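Local coordinates for CPXV018 protein (Cowpox virus, PDB 4PDC) that probably acts as a secreted MHC class I-like decoy that binds the NKG2D receptor and so blunts recognition of infected cells by natural killer cells, at residues E[66-80]-E[113-125]. The protein carries 2 engineered substitutions. Residues are numbered along the deposited sequence; the frame is centred on the assembly and turned at random.
Sequences FRRVPTSTPYEDLTY and NKNMWLTTSEFRL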
ATOM      1  N   PHE E  66      -2.840 -10.018  14.494  1.00 16.54           N
ATOM      2  CA  PHE E  66      -4.054 -10.753  14.833  1.00 16.39           C
ATOM      3  C   PHE E  66      -4.215 -10.802  16.345  1.00 18.01           C
ATOM      4  O   PHE E  66      -3.379 -11.365  17.049  1.00 17.22           O
ATOM      5  CB  PHE E  66      -4.021 -12.169  14.253  1.00 14.80           C
ATOM      6  CG  PHE E  66      -5.265 -12.970  14.538  1.00 14.42           C
ATOM      7  CD1 PHE E  66      -6.515 -12.483  14.187  1.00 16.17           C
ATOM      8  CD2 PHE E  66      -5.183 -14.209  15.146  1.00 15.24           C
ATOM      9  CE1 PHE E  66      -7.662 -13.221  14.446  1.00 14.97           C
ATOM     10  CE2 PHE E  66      -6.323 -14.950  15.407  1.00 14.62           C
ATOM     11  CZ  PHE E  66      -7.560 -14.456  15.060  1.00 16.09           C
ATOM     12  N   ARG E  67      -5.294 -10.207  16.839  1.00 18.88           N
ATOM     13  CA  ARG E  67      -5.517 -10.098  18.275  1.00 20.69           C
ATOM     14  C   ARG E  67      -6.285 -11.304  18.805  1.00 18.93           C
ATOM     15  O   ARG E  67      -7.422 -11.182  19.260  1.00 16.41           O
ATOM     16  CB  ARG E  67      -6.258  -8.800  18.592  1.00 25.21           C
ATOM     17  CG  ARG E  67      -5.587  -7.577  17.984  1.00 29.70           C
ATOM     18  CD  ARG E  67      -5.879  -6.313  18.767  1.00 35.51           C
ATOM     19  NE  ARG E  67      -7.249  -5.838  18.600  1.00 45.62           N
ATOM     20  CZ  ARG E  67      -7.629  -4.933  17.702  1.00 49.30           C
ATOM     21  NH1 ARG E  67      -6.748  -4.390  16.869  1.00 48.42           N
ATOM     22  NH2 ARG E  67      -8.899  -4.566  17.637  1.00 50.83           N
ATOM     23  N   ARG E  68      -5.645 -12.465  18.736  1.00 18.67           N
ATOM     24  CA  ARG E  68      -6.227 -13.714  19.211  1.00 20.20           C
ATOM     25  C   ARG E  68      -6.583 -13.622  20.693  1.00 21.69           C
ATOM     26  O   ARG E  68      -5.770 -13.175  21.498  1.00 17.08           O
ATOM     27  CB  ARG E  68      -5.246 -14.867  18.971  1.00 21.97           C
ATOM     28  CG  ARG E  68      -5.725 -16.225  19.456  1.00 27.90           C
ATOM     29  CD  ARG E  68      -4.745 -17.334  19.086  1.00 40.95           C
ATOM     30  NE  ARG E  68      -3.719 -17.542  20.108  1.00 59.70           N
ATOM     31  CZ  ARG E  68      -2.539 -16.928  20.138  1.00 72.67           C
ATOM     32  NH1 ARG E  68      -2.206 -16.049  19.202  1.00 75.12           N
ATOM     33  NH2 ARG E  68      -1.682 -17.196  21.115  1.00 72.00           N
ATOM     34  N   VAL E  69      -7.797 -14.032  21.052  1.00 22.03           N
ATOM     35  CA  VAL E  69      -8.195 -14.063  22.457  1.00 20.34           C
ATOM     36  C   VAL E  69      -7.971 -15.469  23.002  1.00 22.74           C
ATOM     37  O   VAL E  69      -8.235 -16.451  22.306  1.00 25.42           O
ATOM     38  CB  VAL E  69      -9.672 -13.647  22.666  1.00 27.96           C
ATOM     39  CG1 VAL E  69      -9.893 -12.224  22.184  1.00 30.54           C
ATOM     40  CG2 VAL E  69     -10.629 -14.599  21.961  1.00 28.18           C
ATOM     41  N   PRO E  70      -7.463 -15.579  24.239  1.00 21.06           N
ATOM     42  CA  PRO E  70      -7.322 -16.923  24.810  1.00 24.69           C
ATOM     43  C   PRO E  70      -8.683 -17.597  24.950  1.00 22.26           C
ATOM     44  O   PRO E  70      -9.673 -16.904  25.182  1.00 19.66           O
ATOM     45  CB  PRO E  70      -6.684 -16.669  26.180  1.00 20.34           C
ATOM     46  CG  PRO E  70      -6.102 -15.293  26.095  1.00 22.90           C
ATOM     47  CD  PRO E  70      -6.987 -14.536  25.165  1.00 24.19           C
ATOM     48  N   THR E  71      -8.726 -18.917  24.803  1.00 24.37           N
ATOM     49  CA  THR E  71      -9.984 -19.658  24.868  1.00 29.94           C
ATOM     50  C   THR E  71      -9.846 -20.910  25.717  1.00 29.58           C
ATOM     51  O   THR E  71      -8.754 -21.457  25.860  1.00 29.43           O
ATOM     52  CB  THR E  71     -10.475 -20.085  23.467  1.00 31.13           C
ATOM     53  OG1 THR E  71      -9.632 -21.127  22.960  1.00 33.21           O
ATOM     54  CG2 THR E  71     -10.465 -18.914  22.503  1.00 33.64           C
ATOM     55  N   SER E  72     -10.965 -21.357  26.275  1.00 28.05           N
ATOM     56  CA  SER E  72     -11.018 -22.642  26.955  1.00 33.59           C
ATOM     57  C   SER E  72     -11.122 -23.757  25.918  1.00 32.14           C
ATOM     58  O   SER E  72     -10.889 -24.926  26.222  1.00 34.41           O
ATOM     59  CB  SER E  72     -12.201 -22.692  27.922  1.00 30.01           C
ATOM     60  OG  SER E  72     -13.415 -22.434  27.241  1.00 38.73           O
ATOM     61  N   THR E  73     -11.481 -23.382  24.692  1.00 29.50           N
ATOM     62  CA  THR E  73     -11.520 -24.312  23.570  1.00 29.84           C
ATOM     63  C   THR E  73     -10.110 -24.831  23.285  1.00 28.11           C
ATOM     64  O   THR E  73      -9.234 -24.053  22.909  1.00 28.11           O
ATOM     65  CB  THR E  73     -12.090 -23.637  22.303  1.00 32.89           C
ATOM     66  OG1 THR E  73     -13.376 -23.067  22.595  1.00 37.51           O
ATOM     67  CG2 THR E  73     -12.224 -24.639  21.163  1.00 35.87           C
ATOM     68  N   PRO E  74      -9.883 -26.148  23.454  1.00 33.46           N
ATOM     69  CA  PRO E  74      -8.511 -26.672  23.407  1.00 32.41           C
ATOM     70  C   PRO E  74      -7.857 -26.652  22.026  1.00 26.60           C
ATOM     71  O   PRO E  74      -6.629 -26.632  21.956  1.00 30.39           O
ATOM     72  CB  PRO E  74      -8.675 -28.115  23.894  1.00 29.80           C
ATOM     73  CG  PRO E  74     -10.056 -28.481  23.520  1.00 29.20           C
ATOM     74  CD  PRO E  74     -10.873 -27.223  23.653  1.00 34.72           C
ATOM     75  N   TYR E  75      -8.648 -26.660  20.956  1.00 27.41           N
ATOM     76  CA  TYR E  75      -8.088 -26.690  19.606  1.00 22.57           C
ATOM     77  C   TYR E  75      -8.782 -25.707  18.670  1.00 23.86           C
ATOM     78  O   TYR E  75     -10.007 -25.708  18.544  1.00 23.15           O
ATOM     79  CB  TYR E  75      -8.175 -28.103  19.023  1.00 23.62           C
ATOM     80  CG  TYR E  75      -7.415 -28.275  17.726  1.00 23.55           C
ATOM     81  CD1 TYR E  75      -8.022 -28.022  16.502  1.00 21.50           C
ATOM     82  CD2 TYR E  75      -6.089 -28.684  17.726  1.00 23.88           C
ATOM     83  CE1 TYR E  75      -7.330 -28.179  15.313  1.00 25.17           C
ATOM     84  CE2 TYR E  75      -5.388 -28.841  16.543  1.00 27.31           C
ATOM     85  CZ  TYR E  75      -6.014 -28.587  15.339  1.00 25.37           C
ATOM     86  OH  TYR E  75      -5.319 -28.742  14.161  1.00 28.87           O
ATOM     87  N   GLU E  76      -7.976 -24.875  18.014  1.00 23.34           N
ATOM     88  CA  GLU E  76      -8.461 -23.964  16.983  1.00 22.00           C
ATOM     89  C   GLU E  76      -7.454 -23.893  15.846  1.00 22.18           C
ATOM     90  O   GLU E  76      -6.292 -23.546  16.057  1.00 22.80           O
ATOM     91  CB  GLU E  76      -8.704 -22.559  17.544  1.00 22.49           C
ATOM     92  CG  GLU E  76      -9.975 -22.419  18.353  1.00 25.87           C
ATOM     93  CD  GLU E  76     -10.436 -20.977  18.476  1.00 31.04           C
ATOM     94  OE1 GLU E  76      -9.601 -20.102  18.800  1.00 23.10           O
ATOM     95  OE2 GLU E  76     -11.639 -20.720  18.243  1.00 30.63           O
ATOM     96  N   ASP E  77      -7.914 -24.235  14.646  1.00 18.47           N
ATOM     97  CA  ASP E  77      -7.106 -24.138  13.441  1.00 21.95           C
ATOM     98  C   ASP E  77      -7.728 -23.121  12.497  1.00 16.59           C
ATOM     99  O   ASP E  77      -8.866 -23.278  12.062  1.00 16.66           O
ATOM    100  CB  ASP E  77      -6.985 -25.497  12.754  1.00 19.62           C
ATOM    101  CG  ASP E  77      -6.017 -25.474  11.592  1.00 25.99           C
ATOM    102  OD1 ASP E  77      -4.796 -25.411  11.841  1.00 30.46           O
ATOM    103  OD2 ASP E  77      -6.474 -25.519  10.431  1.00 34.44           O
ATOM    104  N   LEU E  78      -6.969 -22.076  12.192  1.00 15.41           N
ATOM    105  CA  LEU E  78      -7.443 -21.001  11.334  1.00 16.17           C
ATOM    106  C   LEU E  78      -6.620 -20.960  10.060  1.00 15.56           C
ATOM    107  O   LEU E  78      -5.392 -20.963  10.115  1.00 17.25           O
ATOM    108  CB  LEU E  78      -7.362 -19.662  12.066  1.00 15.28           C
ATOM    109  CG  LEU E  78      -8.268 -19.534  13.290  1.00 16.96           C
ATOM    110  CD1 LEU E  78      -7.830 -18.370  14.150  1.00 21.16           C
ATOM    111  CD2 LEU E  78      -9.714 -19.354  12.847  1.00 19.76           C
ATOM    112  N   THR E  79      -7.297 -20.935   8.916  1.00 14.27           N
ATOM    113  CA  THR E  79      -6.610 -20.826   7.634  1.00 14.26           C
ATOM    114  C   THR E  79      -7.158 -19.663   6.828  1.00 14.87           C
ATOM    115  O   THR E  79      -8.364 -19.421   6.805  1.00 12.85           O
ATOM    116  CB  THR E  79      -6.741 -22.112   6.800  1.00 15.27           C
ATOM    117  OG1 THR E  79      -6.245 -23.229   7.549  1.00 19.62           O
ATOM    118  CG2 THR E  79      -5.963 -22.000   5.499  1.00 15.91           C
ATOM    119  N   TYR E  80      -6.249 -18.947   6.175  1.00 13.27           N
ATOM    120  CA  TYR E  80      -6.610 -17.914   5.219  1.00 14.20           C
ATOM    121  C   TYR E  80      -5.862 -18.161   3.924  1.00 14.36           C
ATOM    122  O   TYR E  80      -4.632 -18.180   3.902  1.00 13.68           O
ATOM    123  CB  TYR E  80      -6.290 -16.526   5.762  1.00 13.72           C
ATOM    124  CG  TYR E  80      -6.546 -15.406   4.778  1.00 14.03           C
ATOM    125  CD1 TYR E  80      -7.808 -15.209   4.228  1.00 15.69           C
ATOM    126  CD2 TYR E  80      -5.533 -14.528   4.419  1.00 13.78           C
ATOM    127  CE1 TYR E  80      -8.049 -14.175   3.336  1.00 15.27           C
ATOM    128  CE2 TYR E  80      -5.763 -13.497   3.534  1.00 12.76           C
ATOM    129  CZ  TYR E  80      -7.020 -13.323   2.993  1.00 15.58           C
ATOM    130  OH  TYR E  80      -7.243 -12.289   2.109  1.00 14.38           O
ATOM    131  N   ASN E 113     -12.380 -15.846  17.963  1.00 18.03           N
ATOM    132  CA  ASN E 113     -11.240 -15.897  17.067  1.00 18.86           C
ATOM    133  C   ASN E 113     -11.705 -16.155  15.637  1.00 18.90           C
ATOM    134  O   ASN E 113     -11.148 -15.609  14.687  1.00 15.74           O
ATOM    135  CB  ASN E 113     -10.254 -16.973  17.522  1.00 19.71           C
ATOM    136  CG  ASN E 113      -9.560 -16.610  18.824  1.00 24.98           C
ATOM    137  OD1 ASN E 113      -9.288 -15.439  19.084  1.00 22.68           O
ATOM    138  ND2 ASN E 113      -9.276 -17.610  19.649  1.00 22.07           N
ATOM    139  N   LYS E 114     -12.748 -16.970  15.499  1.00 16.41           N
ATOM    140  CA  LYS E 114     -13.306 -17.297  14.193  1.00 15.65           C
ATOM    141  C   LYS E 114     -13.806 -16.044  13.470  1.00 16.82           C
ATOM    142  O   LYS E 114     -13.515 -15.834  12.290  1.00 16.67           O
ATOM    143  CB  LYS E 114     -14.441 -18.307  14.352  1.00 20.54           C
ATOM    144  CG  LYS E 114     -14.998 -18.838  13.048  1.00 20.47           C
ATOM    145  CD  LYS E 114     -16.108 -19.849  13.302  1.00 22.73           C
ATOM    146  CE  LYS E 114     -16.631 -20.442  12.006  1.00 24.48           C
ATOM    147  NZ  LYS E 114     -17.764 -21.377  12.237  1.00 26.06           N
ATOM    148  N   ASN E 115     -14.552 -15.206  14.181  1.00 14.24           N
ATOM    149  CA  ASN E 115     -15.072 -13.977  13.590  1.00 15.14           C
ATOM    150  C   ASN E 115     -13.985 -12.948  13.303  1.00 13.48           C
ATOM    151  O   ASN E 115     -13.984 -12.321  12.244  1.00 14.71           O
ATOM    152  CB  ASN E 115     -16.135 -13.364  14.504  1.00 20.17           C
ATOM    153  CG  ASN E 115     -17.480 -14.060  14.378  1.00 27.46           C
ATOM    154  OD1 ASN E 115     -17.858 -14.516  13.298  1.00 22.82           O
ATOM    155  ND2 ASN E 115     -18.208 -14.141  15.485  1.00 24.63           N
ATOM    156  N   MET E 116     -13.067 -12.765  14.243  1.00 14.19           N
ATOM    157  CA  MET E 116     -11.992 -11.799  14.061  1.00 15.83           C
ATOM    158  C   MET E 116     -11.105 -12.200  12.884  1.00 15.36           C
ATOM    159  O   MET E 116     -10.666 -11.357  12.100  1.00 14.90           O
ATOM    160  CB  MET E 116     -11.156 -11.684  15.333  1.00 17.26           C
ATOM    161  CG  MET E 116     -10.122 -10.575  15.279  1.00 23.77           C
ATOM    162  SD  MET E 116      -9.051 -10.537  16.729  1.00 35.74           S
ATOM    163  CE  MET E 116     -10.258 -10.310  18.038  1.00 45.72           C
ATOM    164  N   TRP E 117     -10.841 -13.496  12.776  1.00 12.48           N
ATOM    165  CA  TRP E 117     -10.039 -14.030  11.684  1.00 15.47           C
ATOM    166  C   TRP E 117     -10.691 -13.712  10.341  1.00 14.04           C
ATOM    167  O   TRP E 117     -10.020 -13.328   9.385  1.00 11.48           O
ATOM    168  CB  TRP E 117      -9.870 -15.540  11.859  1.00 12.64           C
ATOM    169  CG  TRP E 117      -9.004 -16.201  10.828  1.00 12.35           C
ATOM    170  CD1 TRP E 117      -9.422 -16.862   9.711  1.00 12.04           C
ATOM    171  CD2 TRP E 117      -7.573 -16.278  10.826  1.00 14.43           C
ATOM    172  NE1 TRP E 117      -8.342 -17.348   9.013  1.00 14.64           N
ATOM    173  CE2 TRP E 117      -7.194 -17.000   9.675  1.00 13.81           C
ATOM    174  CE3 TRP E 117      -6.576 -15.808  11.686  1.00 11.41           C
ATOM    175  CZ2 TRP E 117      -5.863 -17.267   9.365  1.00 14.26           C
ATOM    176  CZ3 TRP E 117      -5.254 -16.073  11.375  1.00 15.87           C
ATOM    177  CH2 TRP E 117      -4.910 -16.795  10.225  1.00 14.11           C
ATOM    178  N   LEU E 118     -12.010 -13.861  10.294  1.00 13.03           N
ATOM    179  CA  LEU E 118     -12.785 -13.623   9.083  1.00 13.36           C
ATOM    180  C   LEU E 118     -12.786 -12.155   8.685  1.00 15.88           C
ATOM    181  O   LEU E 118     -12.673 -11.825   7.503  1.00 15.15           O
ATOM    182  CB  LEU E 118     -14.231 -14.103   9.277  1.00 13.94           C
ATOM    183  CG  LEU E 118     -15.219 -13.837   8.132  1.00 15.98           C
ATOM    184  CD1 LEU E 118     -14.833 -14.604   6.874  1.00 16.70           C
ATOM    185  CD2 LEU E 118     -16.638 -14.194   8.553  1.00 24.05           C
ATOM    186  N   THR E 119     -12.921 -11.273   9.669  1.00 11.16           N
ATOM    187  CA  THR E 119     -13.069  -9.857   9.377  1.00 15.63           C
ATOM    188  C   THR E 119     -11.746  -9.098   9.293  1.00 15.23           C
ATOM    189  O   THR E 119     -11.753  -7.918   8.945  1.00 16.44           O
ATOM    190  CB  THR E 119     -13.949  -9.157  10.429  1.00 17.43           C
ATOM    191  OG1 THR E 119     -13.325  -9.231  11.718  1.00 19.94           O
ATOM    192  CG2 THR E 119     -15.319  -9.808  10.491  1.00 21.12           C
ATOM    193  N   THR E 120     -10.622  -9.752   9.596  1.00 13.58           N
ATOM    194  CA  THR E 120      -9.333  -9.043   9.633  1.00 12.81           C
ATOM    195  C   THR E 120      -8.212  -9.646   8.791  1.00 15.49           C
ATOM    196  O   THR E 120      -7.177  -9.008   8.606  1.00 14.16           O
ATOM    197  CB  THR E 120      -8.779  -8.944  11.074  1.00 12.82           C
ATOM    198  OG1 THR E 120      -8.378 -10.243  11.532  1.00 12.89           O
ATOM    199  CG2 THR E 120      -9.810  -8.346  12.012  1.00 17.46           C
ATOM    200  N   SER E 121      -8.389 -10.867   8.298  1.00 11.68           N
ATOM    201  CA  SER E 121      -7.312 -11.531   7.565  1.00 15.43           C
ATOM    202  C   SER E 121      -6.912 -10.776   6.293  1.00 12.04           C
ATOM    203  O   SER E 121      -5.731 -10.490   6.081  1.00 10.68           O
ATOM    204  CB  SER E 121      -7.718 -12.964   7.217  1.00 14.31           C
ATOM    205  OG  SER E 121      -7.560 -13.810   8.343  1.00 13.97           O
ATOM    206  N   GLU E 122      -7.887 -10.459   5.443  1.00 13.53           N
ATOM    207  CA  GLU E 122      -7.603  -9.724   4.212  1.00 16.10           C
ATOM    208  C   GLU E 122      -6.954  -8.383   4.544  1.00 14.09           C
ATOM    209  O   GLU E 122      -5.957  -7.992   3.942  1.00 14.66           O
ATOM    210  CB  GLU E 122      -8.883  -9.509   3.395  1.00 18.39           C
ATOM    211  CG  GLU E 122      -8.643  -8.847   2.043  1.00 17.83           C
ATOM    212  CD  GLU E 122      -9.915  -8.677   1.228  1.00 26.57           C
ATOM    213  OE1 GLU E 122     -10.993  -9.088   1.703  1.00 29.79           O
ATOM    214  OE2 GLU E 122      -9.832  -8.128   0.108  1.00 28.08           O
ATOM    215  N   PHE E 123      -7.534  -7.697   5.522  1.00 13.77           N
ATOM    216  CA  PHE E 123      -7.009  -6.440   6.038  1.00 14.62           C
ATOM    217  C   PHE E 123      -5.538  -6.568   6.438  1.00 14.41           C
ATOM    218  O   PHE E 123      -4.701  -5.770   6.016  1.00 13.91           O
ATOM    219  CB  PHE E 123      -7.869  -5.998   7.230  1.00 16.68           C
ATOM    220  CG  PHE E 123      -7.341  -4.807   7.978  1.00 16.24           C
ATOM    221  CD1 PHE E 123      -7.724  -3.524   7.622  1.00 19.07           C
ATOM    222  CD2 PHE E 123      -6.502  -4.973   9.068  1.00 17.52           C
ATOM    223  CE1 PHE E 123      -7.258  -2.429   8.321  1.00 20.81           C
ATOM    224  CE2 PHE E 123      -6.029  -3.881   9.769  1.00 21.23           C
ATOM    225  CZ  PHE E 123      -6.411  -2.607   9.399  1.00 22.10           C
ATOM    226  N   ARG E 124      -5.224  -7.588   7.230  1.00  9.96           N
ATOM    227  CA  ARG E 124      -3.877  -7.751   7.765  1.00 12.21           C
ATOM    228  C   ARG E 124      -2.876  -8.140   6.672  1.00 13.20           C
ATOM    229  O   ARG E 124      -1.684  -7.862   6.789  1.00 16.26           O
ATOM    230  CB  ARG E 124      -3.888  -8.786   8.896  1.00 13.63           C
ATOM    231  CG  ARG E 124      -4.370  -8.220  10.231  1.00 14.82           C
ATOM    232  CD  ARG E 124      -5.036  -9.275  11.101  1.00 19.31           C
ATOM    233  NE  ARG E 124      -4.308 -10.529  11.029  1.00 25.00           N
ATOM    234  CZ  ARG E 124      -4.842 -11.712  10.751  1.00 13.96           C
ATOM    235  NH1 ARG E 124      -6.146 -11.864  10.545  1.00 17.77           N
ATOM    236  NH2 ARG E 124      -4.052 -12.768  10.710  1.00 20.81           N
ATOM    237  N   LEU E 125      -3.361  -8.761   5.601  1.00 11.77           N
ATOM    238  CA  LEU E 125      -2.509  -9.101   4.464  1.00 12.92           C
ATOM    239  C   LEU E 125      -2.257  -7.897   3.557  1.00 14.87           C
ATOM    240  O   LEU E 125      -1.135  -7.686   3.089  1.00 14.46           O
ATOM    241  CB  LEU E 125      -3.131 -10.234   3.642  1.00 14.80           C
ATOM    242  CG  LEU E 125      -2.466 -10.514   2.287  1.00 11.83           C
ATOM    243  CD1 LEU E 125      -1.002 -10.877   2.458  1.00 15.58           C
ATOM    244  CD2 LEU E 125      -3.205 -11.612   1.540  1.00 14.19           C
TER
HETATM  245  O   HOH W   1     -13.411 -18.924  17.592  1.00 20.74           O
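The Trp117 indole has Leu78 CB over the centre of one face and Ser121 OG over the other. Its edge meets Phe66 in a T-shaped pair, planes at 84°. Trp117 CE3 sits over the centre of the Phe66 ring, 3.8 Å from Phe66 CZ. The opposite face of Phe66 carries Arg68 N, and Asn113 O lies at its edge. Phe66 CB rests on one face of the Arg124 guanidinium. Met116 SD approaches the Phe66 ring obliquely. Ser121 CB lies over a face of Tyr80.

A chi1 of -177° turns the Trp117 side chain away from its own N and toward strand 75-87, where Trp117 NE1 donates to Thr79 O at 3.0 Å, from above the carbonyl plane. Asn113 uses its whole amide. Asn113 OD1 accepts from Val69 N at 2.8 Å, on a lone pair. Asn113 ND2 donates in the amide plane to Val69 O (3.1 Å) and to the syn lone pair of Glu76 OE1 (2.7 Å). Glu76 OE2 takes Tyr99 and a water that accepts from Lys114 N.

Both the 66-74 loop and strand 75-87 of an MHC-like platform thus hold helix 113-126. Three bonds fix the Asn113 amide orientation, and its buried polar atoms are satisfied where the helix begins.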